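Local coordinates for protein fasciclin-1 (Drosophila melanogaster, PDB 1O70) that mediates adhesion between neural cells as a surface glycoprotein, probably GPI-anchored, of which this chain holds the third and fourth FAS1 domains, at residues T46-A57 against N144-L154. Numbering follows the deposited sequence.
Sequences TEVTILAPSNEA and NGYVHIIDHVL. With SO4 (sulfate ion), chain D.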
loop_
_atom_site.group_PDB
_atom_site.type_symbol
_atom_site.label_atom_id
_atom_site.label_comp_id
_atom_site.label_asym_id
_atom_site.label_seq_id
_atom_site.Cartn_x
_atom_site.Cartn_y
_atom_site.Cartn_z
ATOM N N THR A 46 20.631 -15.305 -5.987
ATOM C CA THR A 46 20.579 -16.709 -6.364
ATOM C C THR A 46 19.264 -16.972 -7.099
ATOM O O THR A 46 19.203 -17.821 -7.983
ATOM C CB THR A 46 20.677 -17.599 -5.120
ATOM O OG1 THR A 46 19.622 -17.262 -4.212
ATOM C CG2 THR A 46 22.016 -17.383 -4.426
ATOM N N GLU A 47 18.222 -16.232 -6.726
ATOM C CA GLU A 47 16.911 -16.341 -7.358
ATOM C C GLU A 47 16.341 -14.928 -7.468
ATOM O O GLU A 47 16.440 -14.138 -6.524
ATOM C CB GLU A 47 15.971 -17.210 -6.520
ATOM C CG GLU A 47 16.565 -18.541 -6.092
ATOM C CD GLU A 47 15.528 -19.480 -5.499
ATOM O OE1 GLU A 47 14.739 -20.066 -6.274
ATOM O OE2 GLU A 47 15.494 -19.625 -4.258
ATOM N N VAL A 48 15.751 -14.603 -8.616
ATOM C CA VAL A 48 15.192 -13.271 -8.822
ATOM C C VAL A 48 14.029 -13.250 -9.815
ATOM O O VAL A 48 14.069 -13.917 -10.848
ATOM C CB VAL A 48 16.294 -12.290 -9.317
ATOM C CG1 VAL A 48 16.918 -12.806 -10.608
ATOM C CG2 VAL A 48 15.708 -10.893 -9.520
ATOM N N THR A 49 12.988 -12.492 -9.485
ATOM C CA THR A 49 11.828 -12.354 -10.352
ATOM C C THR A 49 11.593 -10.863 -10.550
ATOM O O THR A 49 11.478 -10.096 -9.592
ATOM C CB THR A 49 10.568 -13.008 -9.750
ATOM O OG1 THR A 49 10.781 -14.416 -9.646
ATOM C CG2 THR A 49 9.353 -12.762 -10.635
ATOM N N ILE A 50 11.533 -10.468 -11.812
ATOM C CA ILE A 50 11.357 -9.079 -12.173
ATOM C C ILE A 50 9.956 -8.793 -12.687
ATOM O O ILE A 50 9.405 -9.562 -13.482
ATOM C CB ILE A 50 12.369 -8.693 -13.268
ATOM C CG1 ILE A 50 13.787 -8.920 -12.743
ATOM C CG2 ILE A 50 12.142 -7.251 -13.719
ATOM C CD1 ILE A 50 14.885 -8.629 -13.753
ATOM N N LEU A 51 9.375 -7.692 -12.215
ATOM C CA LEU A 51 8.056 -7.272 -12.673
ATOM C C LEU A 51 8.383 -6.107 -13.582
ATOM O O LEU A 51 8.643 -5.002 -13.108
ATOM C CB LEU A 51 7.176 -6.799 -11.507
ATOM C CG LEU A 51 6.866 -7.822 -10.401
ATOM C CD1 LEU A 51 5.775 -7.261 -9.491
ATOM C CD2 LEU A 51 6.389 -9.147 -11.008
ATOM N N ALA A 52 8.411 -6.360 -14.887
ATOM C CA ALA A 52 8.746 -5.321 -15.845
ATOM C C ALA A 52 7.517 -4.604 -16.381
ATOM O O ALA A 52 6.661 -5.210 -17.021
ATOM C CB ALA A 52 9.543 -5.917 -16.998
ATOM N N PRO A 53 7.410 -3.299 -16.107
ATOM C CA PRO A 53 6.267 -2.515 -16.585
ATOM C C PRO A 53 6.284 -2.498 -18.108
ATOM O O PRO A 53 7.357 -2.446 -18.714
ATOM C CB PRO A 53 6.537 -1.117 -16.028
ATOM C CG PRO A 53 7.363 -1.377 -14.812
ATOM C CD PRO A 53 8.280 -2.491 -15.237
ATOM N N SER A 54 5.106 -2.544 -18.725
ATOM C CA SER A 54 5.013 -2.502 -20.182
ATOM C C SER A 54 5.529 -1.142 -20.629
ATOM O O SER A 54 5.611 -0.218 -19.823
ATOM C CB SER A 54 3.564 -2.639 -20.629
ATOM O OG SER A 54 2.841 -1.488 -20.237
ATOM N N ASN A 55 5.870 -1.012 -21.907
ATOM C CA ASN A 55 6.366 0.259 -22.423
ATOM C C ASN A 55 5.292 1.323 -22.305
ATOM O O ASN A 55 5.586 2.503 -22.102
ATOM C CB ASN A 55 6.777 0.111 -23.884
ATOM C CG ASN A 55 7.626 -1.109 -24.117
ATOM O OD1 ASN A 55 7.133 -2.241 -24.101
ATOM N ND2 ASN A 55 8.918 -0.893 -24.317
ATOM N N GLU A 56 4.042 0.894 -22.438
ATOM C CA GLU A 56 2.909 1.796 -22.342
ATOM C C GLU A 56 2.791 2.272 -20.897
ATOM O O GLU A 56 2.312 3.375 -20.630
ATOM C CB GLU A 56 1.634 1.070 -22.761
ATOM C CG GLU A 56 0.413 1.965 -22.878
ATOM C CD GLU A 56 -0.828 1.197 -23.309
ATOM O OE1 GLU A 56 -0.770 0.492 -24.351
ATOM O OE2 GLU A 56 -1.866 1.313 -22.608
ATOM N N ALA A 57 3.244 1.433 -19.970
ATOM C CA ALA A 57 3.207 1.757 -18.554
ATOM C C ALA A 57 4.302 2.758 -18.206
ATOM O O ALA A 57 4.135 3.590 -17.319
ATOM C CB ALA A 57 3.380 0.490 -17.728
ATOM N N ASN A 144 17.628 -17.472 -13.353
ATOM C CA ASN A 144 17.402 -17.660 -11.929
ATOM C C ASN A 144 15.977 -17.355 -11.489
ATOM O O ASN A 144 15.723 -17.166 -10.303
ATOM C CB ASN A 144 18.379 -16.790 -11.134
ATOM C CG ASN A 144 19.816 -17.221 -11.322
ATOM O OD1 ASN A 144 20.167 -18.373 -11.059
ATOM N ND2 ASN A 144 20.656 -16.302 -11.782
ATOM N N GLY A 145 15.043 -17.295 -12.432
ATOM C CA GLY A 145 13.675 -17.012 -12.046
ATOM C C GLY A 145 12.711 -16.731 -13.178
ATOM O O GLY A 145 12.683 -17.450 -14.177
ATOM N N TYR A 146 11.909 -15.685 -13.020
ATOM C CA TYR A 146 10.936 -15.340 -14.033
ATOM C C TYR A 146 10.802 -13.839 -14.235
ATOM O O TYR A 146 11.425 -13.033 -13.544
ATOM C CB TYR A 146 9.559 -15.916 -13.677
ATOM C CG TYR A 146 9.533 -17.427 -13.511
ATOM C CD1 TYR A 146 9.913 -18.021 -12.308
ATOM C CD2 TYR A 146 9.140 -18.262 -14.562
ATOM C CE1 TYR A 146 9.905 -19.405 -12.151
ATOM C CE2 TYR A 146 9.127 -19.653 -14.420
ATOM C CZ TYR A 146 9.510 -20.219 -13.212
ATOM O OH TYR A 146 9.517 -21.588 -13.053
ATOM N N VAL A 147 9.983 -13.482 -15.215
ATOM C CA VAL A 147 9.699 -12.100 -15.533
ATOM C C VAL A 147 8.231 -12.033 -15.905
ATOM O O VAL A 147 7.719 -12.914 -16.595
ATOM C CB VAL A 147 10.536 -11.621 -16.718
ATOM C CG1 VAL A 147 9.948 -10.330 -17.274
ATOM C CG2 VAL A 147 11.971 -11.398 -16.284
ATOM N N HIS A 148 7.560 -10.991 -15.442
ATOM C CA HIS A 148 6.147 -10.789 -15.734
ATOM C C HIS A 148 5.978 -9.329 -16.132
ATOM O O HIS A 148 6.628 -8.445 -15.562
ATOM C CB HIS A 148 5.305 -11.034 -14.488
ATOM C CG HIS A 148 5.552 -12.356 -13.827
ATOM N ND1 HIS A 148 5.080 -13.545 -14.342
ATOM C CD2 HIS A 148 6.178 -12.672 -12.668
ATOM C CE1 HIS A 148 5.399 -14.536 -13.527
ATOM N NE2 HIS A 148 6.065 -14.032 -12.503
ATOM N N ILE A 149 5.096 -9.061 -17.086
ATOM C CA ILE A 149 4.859 -7.687 -17.510
ATOM C C ILE A 149 3.591 -7.125 -16.860
ATOM O O ILE A 149 2.529 -7.747 -16.908
ATOM C CB ILE A 149 4.752 -7.582 -19.064
ATOM C CG1 ILE A 149 6.109 -7.879 -19.704
ATOM C CG2 ILE A 149 4.399 -6.156 -19.481
ATOM C CD1 ILE A 149 6.565 -9.290 -19.590
ATOM N N ILE A 150 3.714 -5.957 -16.233
ATOM C CA ILE A 150 2.574 -5.319 -15.588
ATOM C C ILE A 150 2.222 -4.028 -16.309
ATOM O O ILE A 150 3.072 -3.423 -16.964
ATOM C CB ILE A 150 2.844 -5.035 -14.091
ATOM C CG1 ILE A 150 4.055 -4.108 -13.925
ATOM C CG2 ILE A 150 3.062 -6.348 -13.353
ATOM C CD1 ILE A 150 4.403 -3.826 -12.461
ATOM N N ASP A 151 0.964 -3.614 -16.185
ATOM C CA ASP A 151 0.488 -2.428 -16.877
ATOM C C ASP A 151 0.658 -1.101 -16.163
ATOM O O ASP A 151 0.198 -0.074 -16.657
ATOM C CB ASP A 151 -0.979 -2.609 -17.265
ATOM C CG ASP A 151 -1.871 -2.883 -16.073
ATOM O OD1 ASP A 151 -1.395 -2.816 -14.913
ATOM O OD2 ASP A 151 -3.061 -3.162 -16.314
ATOM N N HIS A 152 1.295 -1.113 -15.000
ATOM C CA HIS A 152 1.545 0.127 -14.275
ATOM C C HIS A 152 2.891 0.002 -13.639
ATOM O O HIS A 152 3.352 -1.106 -13.379
ATOM C CB HIS A 152 0.517 0.389 -13.176
ATOM C CG HIS A 152 -0.796 0.882 -13.689
ATOM N ND1 HIS A 152 -1.847 0.038 -13.976
ATOM C CD2 HIS A 152 -1.222 2.132 -13.991
ATOM C CE1 HIS A 152 -2.866 0.745 -14.429
ATOM N NE2 HIS A 152 -2.514 2.019 -14.449
ATOM N N VAL A 153 3.520 1.141 -13.398
ATOM C CA VAL A 153 4.823 1.164 -12.774
ATOM C C VAL A 153 4.616 1.270 -11.268
ATOM O O VAL A 153 4.023 2.235 -10.775
ATOM C CB VAL A 153 5.638 2.362 -13.271
ATOM C CG1 VAL A 153 7.040 2.291 -12.718
ATOM C CG2 VAL A 153 5.655 2.389 -14.800
ATOM N N LEU A 154 5.093 0.270 -10.536
ATOM C CA LEU A 154 4.943 0.277 -9.088
ATOM C C LEU A 154 5.707 1.468 -8.506
ATOM O O LEU A 154 6.620 2.005 -9.142
ATOM C CB LEU A 154 5.466 -1.034 -8.490
ATOM C CG LEU A 154 4.806 -2.328 -8.980
ATOM C CD1 LEU A 154 5.447 -3.530 -8.299
ATOM C CD2 LEU A 154 3.315 -2.288 -8.703
HETATM S S SO4 D . 10.451 3.518 -25.507
HETATM O O1 SO4 D . 9.696 2.418 -24.869
HETATM O O2 SO4 D . 9.957 3.737 -26.878
HETATM O O3 SO4 D . 10.286 4.748 -24.710
HETATM O O4 SO4 D . 11.887 3.168 -25.554
HETATM O O HOH W 1 14.346 -12.844 -13.181
#
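L51 CD2 lies at the edge of the H148 imidazole, near the ring plane and 3.9 Å from H148 CD2; T49 CG2 comes at the same ring atom obliquely, at 3.8 Å. With OG1 beside the backbone N (chi1 -64°), T49 presents CG2 to the ring while OG1 hydrogen-bonds to D84 O and L86 N; H148 NE2 reaches L86 O. A valine in place of T49 would probably keep the methyl contact with H148 but leave L86 N and D84 O without their hydroxyl partner. Along this face follow I150, whose CD1 sits 4.2 Å from L51 CB, and P53, whose CB meets V153 CG2 at 3.8 Å. The other face, of I50, A52, V147 and I149, is apolar, with helix 21-33 covering I50 and I149. Between the faces, strands 48-53 and 145-150 run parallel: A52 N donates to H148 O (2.8 Å) and S54 N to I150 O (2.8 Å), while a water bridges V48 O and Y146 O. These first and last strands of the third FAS1 domain's sheet, 87 residues apart in sequence, are neighbours between strands 81-82 and 131-141. Because D84 and L86 satisfy the buried T49 hydroxyl and H148 NE2, both polar groups can sit among apolar side chains.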